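Local coordinates for protein polymerase X (Deinococcus radiodurans, PDB 2W9M) that probably extends DNA by adding deoxyribonucleotides as a family X polymerase, and also carries a zinc-binding polymerase and histidinol phosphatase (PHP) domain, at residues Leu321-Asp326 with Gln532-Gly537; Gly329-His334 with Ala512-Ala517; Val451-His456 with Gly483-Ile488; Arg508-Ile513 with His542-Leu547. All coordinates share one frame; numbering follows the deposited sequence.

Contact 1: residues Leu321-Asp326 with Gln532-Gly537; sequences LVTVGD and QARKAG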
loop_
_atom_site.group_PDB
_atom_site.type_symbol
_atom_site.label_atom_id
_atom_site.label_comp_id
_atom_site.label_asym_id
_atom_site.label_seq_id
_atom_site.Cartn_x
_atom_site.Cartn_y
_atom_site.Cartn_z
ATOM N N LEU A 321 -12.138 -17.752 -2.623
ATOM C CA LEU A 321 -11.071 -16.768 -2.791
ATOM C C LEU A 321 -10.256 -16.547 -1.513
ATOM O O LEU A 321 -10.724 -16.814 -0.404
ATOM C CB LEU A 321 -11.641 -15.439 -3.296
ATOM C CG LEU A 321 -12.345 -15.459 -4.659
ATOM C CD1 LEU A 321 -12.975 -14.110 -4.956
ATOM C CD2 LEU A 321 -11.390 -15.849 -5.767
ATOM N N VAL A 322 -9.031 -16.060 -1.679
ATOM C CA VAL A 322 -8.141 -15.836 -0.547
ATOM C C VAL A 322 -8.726 -14.821 0.438
ATOM O O VAL A 322 -9.457 -13.908 0.046
ATOM C CB VAL A 322 -6.741 -15.381 -1.021
ATOM C CG1 VAL A 322 -6.834 -14.065 -1.778
ATOM C CG2 VAL A 322 -5.785 -15.265 0.149
ATOM N N THR A 323 -8.414 -14.998 1.718
ATOM C CA THR A 323 -8.810 -14.045 2.750
ATOM C C THR A 323 -7.610 -13.727 3.630
ATOM O O THR A 323 -6.597 -14.425 3.575
ATOM C CB THR A 323 -9.932 -14.599 3.638
ATOM O OG1 THR A 323 -9.431 -15.701 4.407
ATOM C CG2 THR A 323 -11.105 -15.065 2.791
ATOM N N VAL A 324 -7.725 -12.680 4.441
ATOM C CA VAL A 324 -6.644 -12.292 5.343
ATOM C C VAL A 324 -6.257 -13.455 6.257
ATOM O O VAL A 324 -5.094 -13.596 6.646
ATOM C CB VAL A 324 -7.021 -11.048 6.186
ATOM C CG1 VAL A 324 -5.963 -10.769 7.237
ATOM C CG2 VAL A 324 -7.195 -9.837 5.288
ATOM N N GLY A 325 -7.232 -14.298 6.582
ATOM C CA GLY A 325 -6.996 -15.448 7.438
ATOM C C GLY A 325 -6.204 -16.565 6.777
ATOM O O GLY A 325 -5.661 -17.428 7.463
ATOM N N ASP A 326 -6.140 -16.551 5.448
ATOM C CA ASP A 326 -5.398 -17.560 4.693
ATOM C C ASP A 326 -3.915 -17.221 4.609
ATOM O O ASP A 326 -3.123 -17.985 4.060
ATOM C CB ASP A 326 -5.956 -17.689 3.277
ATOM C CG ASP A 326 -7.332 -18.313 3.251
ATOM O OD1 ASP A 326 -7.537 -19.331 3.946
ATOM O OD2 ASP A 326 -8.208 -17.786 2.531
ATOM N N GLN A 532 -7.542 -6.631 -3.482
ATOM C CA GLN A 532 -7.018 -6.621 -4.844
ATOM C C GLN A 532 -6.910 -8.045 -5.398
ATOM O O GLN A 532 -7.276 -8.304 -6.547
ATOM C CB GLN A 532 -5.646 -5.938 -4.895
ATOM C CG GLN A 532 -5.586 -4.592 -4.188
ATOM C CD GLN A 532 -6.699 -3.646 -4.613
ATOM O OE1 GLN A 532 -6.797 -3.255 -5.778
ATOM N NE2 GLN A 532 -7.538 -3.266 -3.660
ATOM N N ALA A 533 -6.406 -8.963 -4.580
ATOM C CA ALA A 533 -6.254 -10.356 -4.994
ATOM C C ALA A 533 -7.597 -11.004 -5.337
ATOM O O ALA A 533 -7.691 -11.802 -6.269
ATOM C CB ALA A 533 -5.535 -11.157 -3.917
ATOM N N ARG A 534 -8.636 -10.658 -4.586
ATOM C CA ARG A 534 -9.951 -11.256 -4.799
ATOM C C ARG A 534 -10.601 -10.800 -6.109
ATOM O O ARG A 534 -11.311 -11.566 -6.756
ATOM C CB ARG A 534 -10.865 -10.986 -3.606
ATOM C CG ARG A 534 -10.384 -11.653 -2.330
ATOM C CD ARG A 534 -11.136 -11.146 -1.124
ATOM N NE ARG A 534 -12.552 -11.489 -1.188
ATOM C CZ ARG A 534 -13.063 -12.629 -0.732
ATOM N NH1 ARG A 534 -12.267 -13.538 -0.184
ATOM N NH2 ARG A 534 -14.368 -12.863 -0.823
ATOM N N LYS A 535 -10.346 -9.560 -6.503
ATOM C CA LYS A 535 -10.832 -9.075 -7.789
ATOM C C LYS A 535 -10.122 -9.792 -8.933
ATOM O O LYS A 535 -10.673 -9.936 -10.020
ATOM C CB LYS A 535 -10.647 -7.561 -7.893
ATOM C CG LYS A 535 -11.477 -6.793 -6.878
ATOM C CD LYS A 535 -10.866 -5.446 -6.550
ATOM C CE LYS A 535 -10.949 -4.492 -7.728
ATOM N NZ LYS A 535 -10.140 -3.265 -7.477
ATOM N N ALA A 536 -8.898 -10.245 -8.685
ATOM C CA ALA A 536 -8.155 -10.977 -9.697
ATOM C C ALA A 536 -8.590 -12.442 -9.719
ATOM O O ALA A 536 -8.243 -13.191 -10.629
ATOM C CB ALA A 536 -6.660 -10.857 -9.456
ATOM N N GLY A 537 -9.356 -12.846 -8.712
ATOM C CA GLY A 537 -9.871 -14.203 -8.648
ATOM C C GLY A 537 -8.897 -15.205 -8.048
ATOM O O GLY A 537 -8.930 -16.391 -8.376
#
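Leu321 spreads its two methyl branches over the end of helix 526-535, and this is the tight half of the contact. Its CD2 lies 3.4 Å from Gly537 C, against the glycine that closes the helix in a Schellman motif, while CD1 rests on the last turn, 3.5 Å from Arg534 O. Beside it, Val322 CG1 meets Ala533 CB at 3.8 Å, and all four of these residues, Leu321, Val322, Ala533 and Gly537, are buried.

The other half, built round Arg534, is only partly buried. Bent at its third torsion (chi3 64°), the arginine turns back toward the loop, and its NH1 donates to Val322 O over 2.8 Å at an N-H...O angle of 153°. The oxygen lies close to the guanidinium plane, whereas the donor stands above the carbonyl plane. Leu321 CB covers part of one guanidinium face, Thr323 CG2 approaches NH1 obliquely, and NH2 turns to a salt bridge with Glu302. Asp326 OD2 accepts the backbone N-H of Thr323 within the loop, its charge not in contact with the guanidinium.

Ile513 of strand 511-514 packs against both Val322 and Ala533. The contact thereby packs the loop that precedes strand 329-333 against the end of helix 526-535, with strand 511-514 touching both.

Contact 2: residues Gly329-His334 with Ala512-Ala517; sequences GMIHTH and AINTDA. With ZN (zinc ion), chain D.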
loop_
_atom_site.group_PDB
_atom_site.type_symbol
_atom_site.label_atom_id
_atom_site.label_comp_id
_atom_site.label_asym_id
_atom_site.label_seq_id
_atom_site.Cartn_x
_atom_site.Cartn_y
_atom_site.Cartn_z
ATOM N N GLY A 329 1.888 -16.896 6.363
ATOM C CA GLY A 329 3.189 -16.257 6.362
ATOM C C GLY A 329 3.120 -14.793 5.984
ATOM O O GLY A 329 2.630 -14.450 4.907
ATOM N N MET A 330 3.608 -13.932 6.872
ATOM C CA MET A 330 3.647 -12.494 6.612
ATOM C C MET A 330 5.052 -12.045 6.223
ATOM O O MET A 330 5.836 -11.614 7.070
ATOM C CB MET A 330 3.153 -11.716 7.832
ATOM C CG MET A 330 1.684 -11.953 8.159
ATOM S SD MET A 330 0.556 -10.916 7.203
ATOM C CE MET A 330 0.758 -11.588 5.553
ATOM N N ILE A 331 5.370 -12.145 4.938
ATOM C CA ILE A 331 6.733 -11.882 4.487
ATOM C C ILE A 331 6.905 -10.475 3.928
ATOM O O ILE A 331 5.927 -9.749 3.719
ATOM C CB ILE A 331 7.211 -12.920 3.447
ATOM C CG1 ILE A 331 6.429 -12.775 2.140
ATOM C CG2 ILE A 331 7.099 -14.334 4.015
ATOM C CD1 ILE A 331 6.902 -13.712 1.038
ATOM N N HIS A 332 8.162 -10.107 3.694
ATOM C CA HIS A 332 8.521 -8.767 3.251
ATOM C C HIS A 332 8.059 -7.703 4.249
ATOM O O HIS A 332 7.176 -6.903 3.964
ATOM C CB HIS A 332 7.976 -8.498 1.845
ATOM C CG HIS A 332 8.468 -7.221 1.248
ATOM N ND1 HIS A 332 7.904 -6.660 0.118
ATOM C CD2 HIS A 332 9.455 -6.380 1.628
ATOM C CE1 HIS A 332 8.533 -5.540 -0.173
ATOM N NE2 HIS A 332 9.482 -5.343 0.728
ATOM N N THR A 333 8.667 -7.716 5.430
ATOM C CA THR A 333 8.397 -6.718 6.454
ATOM C C THR A 333 9.707 -6.012 6.799
ATOM O O THR A 333 10.784 -6.555 6.562
ATOM C CB THR A 333 7.833 -7.364 7.723
ATOM O OG1 THR A 333 8.800 -8.276 8.256
ATOM C CG2 THR A 333 6.546 -8.120 7.419
ATOM N N HIS A 334 9.620 -4.803 7.347
ATOM C CA HIS A 334 10.821 -4.047 7.695
ATOM C C HIS A 334 10.931 -3.800 9.194
ATOM O O HIS A 334 9.924 -3.713 9.894
ATOM C CB HIS A 334 10.879 -2.725 6.923
ATOM C CG HIS A 334 11.043 -2.903 5.446
ATOM N ND1 HIS A 334 12.251 -2.749 4.805
ATOM C CD2 HIS A 334 10.146 -3.240 4.486
ATOM C CE1 HIS A 334 12.096 -2.979 3.513
ATOM N NE2 HIS A 334 10.827 -3.280 3.296
ATOM N N ALA A 512 2.346 -13.415 -4.185
ATOM C CA ALA A 512 2.554 -13.234 -2.763
ATOM C C ALA A 512 1.890 -11.931 -2.312
ATOM O O ALA A 512 2.234 -10.851 -2.799
ATOM C CB ALA A 512 4.048 -13.219 -2.449
ATOM N N ILE A 513 0.931 -12.032 -1.400
ATOM C CA ILE A 513 0.294 -10.845 -0.843
ATOM C C ILE A 513 1.092 -10.357 0.359
ATOM O O ILE A 513 0.950 -10.876 1.464
ATOM C CB ILE A 513 -1.170 -11.113 -0.444
ATOM C CG1 ILE A 513 -1.938 -11.712 -1.621
ATOM C CG2 ILE A 513 -1.849 -9.830 0.007
ATOM C CD1 ILE A 513 -3.354 -12.144 -1.273
ATOM N N ASN A 514 1.939 -9.359 0.127
ATOM C CA ASN A 514 2.873 -8.869 1.141
ATOM C C ASN A 514 2.554 -7.444 1.582
ATOM O O ASN A 514 2.296 -6.574 0.751
ATOM C CB ASN A 514 4.307 -8.931 0.611
ATOM C CG ASN A 514 4.727 -10.344 0.203
ATOM O OD1 ASN A 514 4.053 -11.327 0.527
ATOM N ND2 ASN A 514 5.845 -10.447 -0.511
ATOM N N THR A 515 2.589 -7.208 2.888
ATOM C CA THR A 515 2.206 -5.919 3.453
ATOM C C THR A 515 3.293 -4.849 3.306
ATOM O O THR A 515 2.995 -3.651 3.258
ATOM C CB THR A 515 1.864 -6.059 4.942
ATOM O OG1 THR A 515 3.003 -6.582 5.643
ATOM C CG2 THR A 515 0.691 -7.000 5.133
ATOM N N ASP A 516 4.551 -5.279 3.240
ATOM C CA ASP A 516 5.675 -4.349 3.221
ATOM C C ASP A 516 5.639 -3.454 4.458
ATOM O O ASP A 516 5.987 -2.274 4.396
ATOM C CB ASP A 516 5.648 -3.500 1.947
ATOM C CG ASP A 516 7.007 -2.915 1.605
ATOM O OD1 ASP A 516 7.937 -3.063 2.421
ATOM O OD2 ASP A 516 7.148 -2.307 0.521
ATOM N N ALA A 517 5.214 -4.026 5.581
ATOM C CA ALA A 517 5.057 -3.279 6.830
ATOM C C ALA A 517 6.357 -2.652 7.341
ATOM O O ALA A 517 7.367 -3.335 7.502
ATOM C CB ALA A 517 4.447 -4.174 7.907
HETATM ZN ZN ZN D . 9.983 -3.177 1.166
HETATM O O HOH W 1 3.624 -9.151 4.891
#
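His332 and Asp516 both set CG anti to their backbone N (chi1 -172° and -158°), and with both backbones at positive phi the ring and the carboxylate swing toward one another from the ends of their strands. They meet at a zinc ion, bound by His332 NE2 at 2.3 Å and by Asp516 OD1 at 2.4 Å. His334 NE2 joins at 2.3 Å, and Glu401 completes the site. Asp516 OD1 lies over a face of the His332 ring but near the plane of His334, at its edge, so one oxygen faces the two imidazoles in different ways.

A backbone bond helps to hold the two chains together here. His334 N donates to Ala517 O over 2.7 Å at 162°, pinning the two loops just past the metal. Earlier in the strands the chains stand farther apart, and a water bridges them, donating to Ile331 O at 2.7 Å and accepting from Thr515 N at 3.0 Å. The Asn514 amide packs beside Ile331, its OD1 3.2 Å from CG1, and its ND2 is held by Glu487. Strands 329-333 and 511-514 are the first and last of the seven-stranded parallel sheet, so the contact closes the curled sheet, consistent with the (βα)7 barrel of PHP domains.

Glu487 also takes His332 ND1, and Asn489 holds Asp516 OD2. These second-shell bonds fix the rotation of both ligands and would probably polarise the imidazole toward the metal, as suits a zinc cluster that may act on phosphoesters.

Contact 3: residues Val451-His456 with Gly483-Ile488; sequences VTVLGH and GTVVEI. With ZN (zinc ion), chain E.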
loop_
_atom_site.group_PDB
_atom_site.type_symbol
_atom_site.label_atom_id
_atom_site.label_comp_id
_atom_site.label_asym_id
_atom_site.label_seq_id
_atom_site.Cartn_x
_atom_site.Cartn_y
_atom_site.Cartn_z
ATOM N N VAL A 451 16.674 -15.669 -6.504
ATOM C CA VAL A 451 15.532 -14.788 -6.283
ATOM C C VAL A 451 14.253 -15.581 -6.074
ATOM O O VAL A 451 13.975 -16.510 -6.823
ATOM C CB VAL A 451 15.324 -13.848 -7.481
ATOM C CG1 VAL A 451 14.049 -13.043 -7.312
ATOM C CG2 VAL A 451 16.522 -12.929 -7.634
ATOM N N THR A 452 13.466 -15.212 -5.069
ATOM C CA THR A 452 12.199 -15.898 -4.845
ATOM C C THR A 452 10.963 -15.044 -5.141
ATOM O O THR A 452 9.983 -15.548 -5.684
ATOM C CB THR A 452 12.118 -16.539 -3.442
ATOM O OG1 THR A 452 10.804 -16.358 -2.905
ATOM C CG2 THR A 452 13.107 -15.908 -2.518
ATOM N N VAL A 453 11.016 -13.757 -4.806
ATOM C CA VAL A 453 9.889 -12.859 -5.045
ATOM C C VAL A 453 10.309 -11.547 -5.702
ATOM O O VAL A 453 11.331 -10.962 -5.341
ATOM C CB VAL A 453 9.153 -12.516 -3.731
ATOM C CG1 VAL A 453 7.879 -11.724 -4.018
ATOM C CG2 VAL A 453 8.829 -13.770 -2.957
ATOM N N LEU A 454 9.510 -11.088 -6.663
ATOM C CA LEU A 454 9.663 -9.753 -7.238
ATOM C C LEU A 454 8.801 -8.736 -6.477
ATOM O O LEU A 454 7.573 -8.820 -6.501
ATOM C CB LEU A 454 9.270 -9.756 -8.720
ATOM C CG LEU A 454 9.101 -8.368 -9.348
ATOM C CD1 LEU A 454 10.419 -7.592 -9.347
ATOM C CD2 LEU A 454 8.550 -8.467 -10.753
ATOM N N GLY A 455 9.440 -7.780 -5.805
ATOM C CA GLY A 455 8.717 -6.767 -5.048
ATOM C C GLY A 455 8.047 -5.715 -5.924
ATOM O O GLY A 455 8.540 -5.417 -7.010
ATOM N N HIS A 456 6.933 -5.157 -5.444
ATOM C CA HIS A 456 6.142 -4.144 -6.164
ATOM C C HIS A 456 6.607 -3.860 -7.597
ATOM O O HIS A 456 7.252 -2.846 -7.858
ATOM C CB HIS A 456 6.094 -2.841 -5.360
ATOM C CG HIS A 456 7.409 -2.456 -4.768
ATOM N ND1 HIS A 456 8.428 -1.906 -5.511
ATOM C CD2 HIS A 456 7.879 -2.551 -3.499
ATOM C CE1 HIS A 456 9.469 -1.674 -4.729
ATOM N NE2 HIS A 456 9.158 -2.058 -3.503
ATOM N N GLY A 483 10.031 -19.317 -12.518
ATOM C CA GLY A 483 9.224 -19.719 -11.382
ATOM C C GLY A 483 9.331 -18.761 -10.209
ATOM O O GLY A 483 9.046 -19.132 -9.071
ATOM N N THR A 484 9.744 -17.527 -10.473
ATOM C CA THR A 484 9.783 -16.528 -9.416
ATOM C C THR A 484 8.399 -15.934 -9.160
ATOM O O THR A 484 7.697 -15.546 -10.098
ATOM C CB THR A 484 10.833 -15.433 -9.696
ATOM O OG1 THR A 484 10.305 -14.153 -9.328
ATOM C CG2 THR A 484 11.210 -15.420 -11.151
ATOM N N VAL A 485 7.996 -15.898 -7.891
ATOM C CA VAL A 485 6.668 -15.408 -7.528
ATOM C C VAL A 485 6.613 -13.887 -7.526
ATOM O O VAL A 485 7.566 -13.226 -7.127
ATOM C CB VAL A 485 6.170 -16.005 -6.185
ATOM C CG1 VAL A 485 7.247 -16.839 -5.536
ATOM C CG2 VAL A 485 5.667 -14.917 -5.253
ATOM N N VAL A 486 5.502 -13.337 -8.007
ATOM C CA VAL A 486 5.359 -11.896 -8.138
ATOM C C VAL A 486 4.500 -11.340 -7.006
ATOM O O VAL A 486 3.486 -11.930 -6.631
ATOM C CB VAL A 486 4.797 -11.500 -9.527
ATOM C CG1 VAL A 486 3.729 -12.466 -9.960
ATOM C CG2 VAL A 486 4.261 -10.075 -9.509
ATOM N N GLU A 487 4.925 -10.211 -6.451
ATOM C CA GLU A 487 4.294 -9.669 -5.257
ATOM C C GLU A 487 3.092 -8.796 -5.582
ATOM O O GLU A 487 3.111 -8.013 -6.531
ATOM C CB GLU A 487 5.320 -8.873 -4.442
ATOM C CG GLU A 487 4.734 -7.976 -3.354
ATOM C CD GLU A 487 5.814 -7.336 -2.486
ATOM O OE1 GLU A 487 6.377 -8.046 -1.625
ATOM O OE2 GLU A 487 6.103 -6.129 -2.663
ATOM N N ILE A 488 2.036 -8.956 -4.797
ATOM C CA ILE A 488 0.945 -8.000 -4.776
ATOM C C ILE A 488 1.098 -7.219 -3.481
ATOM O O ILE A 488 0.678 -7.666 -2.415
ATOM C CB ILE A 488 -0.429 -8.689 -4.821
ATOM C CG1 ILE A 488 -0.612 -9.432 -6.146
ATOM C CG2 ILE A 488 -1.541 -7.672 -4.619
ATOM C CD1 ILE A 488 -1.892 -10.233 -6.215
HETATM ZN ZN ZN E . 10.458 -1.849 -1.455
HETATM O O HOH W 2 5.357 -7.228 -7.634
#
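Glu487 reaches across to the loop of His456, where its OE2 accepts the backbone N-H of His456 over 3.1 Å in an almost straight bond (175°). The donor comes from above the carboxylate plane. The two side chains lie alongside each other and point the same way, and His456 carries on to a zinc ion, bound through NE2 at 2.4 Å and shared with Glu401 and His428. Glu487 is thus a second-shell residue, gripping the backbone of a metal ligand rather than the metal.

An extended chain, with CG anti to the backbone N (chi1 166°), lets the carboxylate span this gap. Its OE1 binds Asn514 and His332, while OE2 also takes Asn489. Were the carboxylate cut back to an alanine here, the N-H of His456 and the ND1 of His332 would probably each lose an acceptor, leaving two zinc ligands freer to shift.

Outward from the site, parallel strand pairing sets the register. Leu454 N donates to Val485 O at 2.9 Å, and Val485 N and Glu487 N donate to Thr452 O and Leu454 O, each at 3.0 Å. Where the strands begin to part, a water donates both to Leu454 O and, at 2.6 Å, to Glu487 O. Val453 CG1 packs on Glu487 CB at 3.9 Å, roughly crosswise.

The pair forms one beta-alpha-beta unit with helix 472-482 as its connection. Strand 422-426 flanks 453-454 on one side and 511-514 flanks 485-489 on the other, while Leu454 packs against helix 435-446.

Contact 4: residues Arg508-Ile513 with His542-Leu547; sequences RLKFAI and HVVNSL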
loop_
_atom_site.group_PDB
_atom_site.type_symbol
_atom_site.label_atom_id
_atom_site.label_comp_id
_atom_site.label_asym_id
_atom_site.label_seq_id
_atom_site.Cartn_x
_atom_site.Cartn_y
_atom_site.Cartn_z
ATOM N N ARG A 508 -0.799 -18.259 -14.772
ATOM C CA ARG A 508 0.606 -18.463 -15.115
ATOM C C ARG A 508 1.605 -18.129 -14.003
ATOM O O ARG A 508 2.779 -18.480 -14.092
ATOM C CB ARG A 508 0.952 -17.689 -16.391
ATOM C CG ARG A 508 0.028 -18.013 -17.563
ATOM C CD ARG A 508 0.772 -17.963 -18.889
ATOM N NE ARG A 508 0.763 -16.634 -19.491
ATOM C CZ ARG A 508 1.687 -16.196 -20.341
ATOM N NH1 ARG A 508 2.707 -16.978 -20.672
ATOM N NH2 ARG A 508 1.600 -14.973 -20.850
ATOM N N LEU A 509 1.145 -17.458 -12.956
ATOM C CA LEU A 509 2.046 -17.057 -11.882
ATOM C C LEU A 509 1.542 -17.495 -10.514
ATOM O O LEU A 509 0.341 -17.694 -10.311
ATOM C CB LEU A 509 2.245 -15.539 -11.880
ATOM C CG LEU A 509 2.758 -14.899 -13.169
ATOM C CD1 LEU A 509 2.578 -13.386 -13.124
ATOM C CD2 LEU A 509 4.209 -15.267 -13.396
ATOM N N LYS A 510 2.476 -17.655 -9.583
ATOM C CA LYS A 510 2.139 -17.723 -8.173
ATOM C C LYS A 510 2.359 -16.332 -7.605
ATOM O O LYS A 510 3.300 -15.645 -7.985
ATOM C CB LYS A 510 3.017 -18.741 -7.448
ATOM C CG LYS A 510 2.609 -20.182 -7.683
ATOM C CD LYS A 510 3.055 -21.079 -6.539
ATOM C CE LYS A 510 2.059 -21.054 -5.385
ATOM N NZ LYS A 510 1.790 -19.674 -4.893
ATOM N N PHE A 511 1.491 -15.907 -6.703
ATOM C CA PHE A 511 1.589 -14.558 -6.167
ATOM C C PHE A 511 1.912 -14.566 -4.683
ATOM O O PHE A 511 1.775 -15.587 -4.006
ATOM C CB PHE A 511 0.291 -13.789 -6.412
ATOM C CG PHE A 511 -0.085 -13.693 -7.859
ATOM C CD1 PHE A 511 -0.829 -14.692 -8.459
ATOM C CD2 PHE A 511 0.317 -12.609 -8.623
ATOM C CE1 PHE A 511 -1.172 -14.612 -9.794
ATOM C CE2 PHE A 511 -0.024 -12.521 -9.953
ATOM C CZ PHE A 511 -0.772 -13.526 -10.541
ATOM N N ALA A 512 2.346 -13.415 -4.185
ATOM C CA ALA A 512 2.554 -13.234 -2.763
ATOM C C ALA A 512 1.890 -11.931 -2.312
ATOM O O ALA A 512 2.234 -10.851 -2.799
ATOM C CB ALA A 512 4.048 -13.219 -2.449
ATOM N N ILE A 513 0.931 -12.032 -1.400
ATOM C CA ILE A 513 0.294 -10.845 -0.843
ATOM C C ILE A 513 1.092 -10.357 0.359
ATOM O O ILE A 513 0.950 -10.876 1.464
ATOM C CB ILE A 513 -1.170 -11.113 -0.444
ATOM C CG1 ILE A 513 -1.938 -11.712 -1.621
ATOM C CG2 ILE A 513 -1.849 -9.830 0.007
ATOM C CD1 ILE A 513 -3.354 -12.144 -1.273
ATOM N N HIS A 542 -3.190 -19.907 -5.118
ATOM C CA HIS A 542 -2.427 -19.012 -5.985
ATOM C C HIS A 542 -1.407 -18.204 -5.189
ATOM O O HIS A 542 -0.520 -17.574 -5.765
ATOM C CB HIS A 542 -3.356 -18.031 -6.711
ATOM C CG HIS A 542 -4.155 -18.643 -7.821
ATOM N ND1 HIS A 542 -5.458 -19.063 -7.656
ATOM C CD2 HIS A 542 -3.844 -18.880 -9.117
ATOM C CE1 HIS A 542 -5.911 -19.545 -8.800
ATOM N NE2 HIS A 542 -4.952 -19.443 -9.703
ATOM N N VAL A 543 -1.544 -18.218 -3.866
ATOM C CA VAL A 543 -0.760 -17.349 -2.995
ATOM C C VAL A 543 0.160 -18.135 -2.057
ATOM O O VAL A 543 -0.317 -18.870 -1.192
ATOM C CB VAL A 543 -1.693 -16.461 -2.145
ATOM C CG1 VAL A 543 -0.890 -15.592 -1.186
ATOM C CG2 VAL A 543 -2.571 -15.611 -3.037
ATOM N N VAL A 544 1.473 -17.961 -2.211
ATOM C CA VAL A 544 2.447 -18.666 -1.370
ATOM C C VAL A 544 2.304 -18.377 0.125
ATOM O O VAL A 544 2.661 -19.213 0.946
ATOM C CB VAL A 544 3.899 -18.355 -1.774
ATOM C CG1 VAL A 544 4.176 -18.840 -3.182
ATOM C CG2 VAL A 544 4.168 -16.865 -1.651
ATOM N N ASN A 545 1.792 -17.201 0.479
ATOM C CA ASN A 545 1.591 -16.850 1.884
ATOM C C ASN A 545 0.700 -17.842 2.627
ATOM O O ASN A 545 0.695 -17.874 3.857
ATOM C CB ASN A 545 0.986 -15.448 2.022
ATOM C CG ASN A 545 1.783 -14.392 1.296
ATOM O OD1 ASN A 545 1.725 -14.290 0.072
ATOM N ND2 ASN A 545 2.528 -13.593 2.047
ATOM N N SER A 546 -0.064 -18.635 1.880
ATOM C CA SER A 546 -1.016 -19.567 2.479
ATOM C C SER A 546 -0.320 -20.823 2.995
ATOM O O SER A 546 -0.930 -21.654 3.667
ATOM C CB SER A 546 -2.107 -19.941 1.474
ATOM O OG SER A 546 -1.601 -20.797 0.461
ATOM N N LEU A 547 0.960 -20.954 2.667
ATOM C CA LEU A 547 1.775 -22.072 3.121
ATOM C C LEU A 547 2.273 -21.823 4.537
ATOM O O LEU A 547 2.598 -20.691 4.895
ATOM C CB LEU A 547 2.980 -22.258 2.197
ATOM C CG LEU A 547 2.716 -22.581 0.725
ATOM C CD1 LEU A 547 4.031 -22.734 -0.042
ATOM C CD2 LEU A 547 1.865 -23.836 0.599
#
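Lys510 curls over the 542-547 turn, its chain bent at the third and fourth torsions. This brings CE to 3.8 Å from Val544 CG1 and lets NZ make a weak hydrogen bond to His542 O at 3.2 Å. The same carbonyl receives a far better bond from Phe511 N, at 2.8 Å and 178°, so one oxygen serves two donors. It also sits near the plane of the Phe511 ring, at the ring's edge. Phe511 answers with its own carbonyl, which accepts Val544 N over 3.0 Å at 154°; the CA of Val543 leans on that oxygen as well. These bonds make a single bridge between Phe511 and Val543, as though a further strand had begun and then turned off into a 3-10 segment.

Farther along, Ala512 CB meets Val544 CG2 at 3.7 Å. Ile513 crosses Val543 at about a right angle, CD1 to CG2 at 4.0 Å, and its N-H makes a weak bond to Asn545 OD1 at 2.8 Å. The amide nitrogen of Asn545 donates to Gly329 O and Asn514 OD1. With an alanine in place of Asn545, Ile513 N and the carbonyl of Gly329 would probably both lose a partner, and the amide of Asn514 would be freer to turn.

Strand 485-489 takes the other side of strand 511-514, and Phe555 of helix 549-561 covers Lys510 and Val544. The turn thus lies along the last strand of the sheet and, through Asn545, reaches its first.

Overall arrangement
All four contacts are tied to the seven-stranded parallel sheet of the zinc-binding domain. Contact 3 joins its fifth and sixth strands, contact 4 borders the seventh, and contact 2 spans from the seventh to the first; contacts 2 and 4 share Ala512 and Ile513. Their centres lie about 9 to 12 Å apart, with Glu487 linking contacts 2 and 3 and Asn545 linking 2 and 4. Contact 1 stands outside the metal site, about 10 Å from contact 4 and about 17 Å from contact 3 between centres. Along the chain, contact 1 encloses contact 2, which encloses contact 3, while contacts 1 and 4 interlock. Contacts 2 and 3 thus unite distant zinc ligands, while 1 and 4 pack round the last strand.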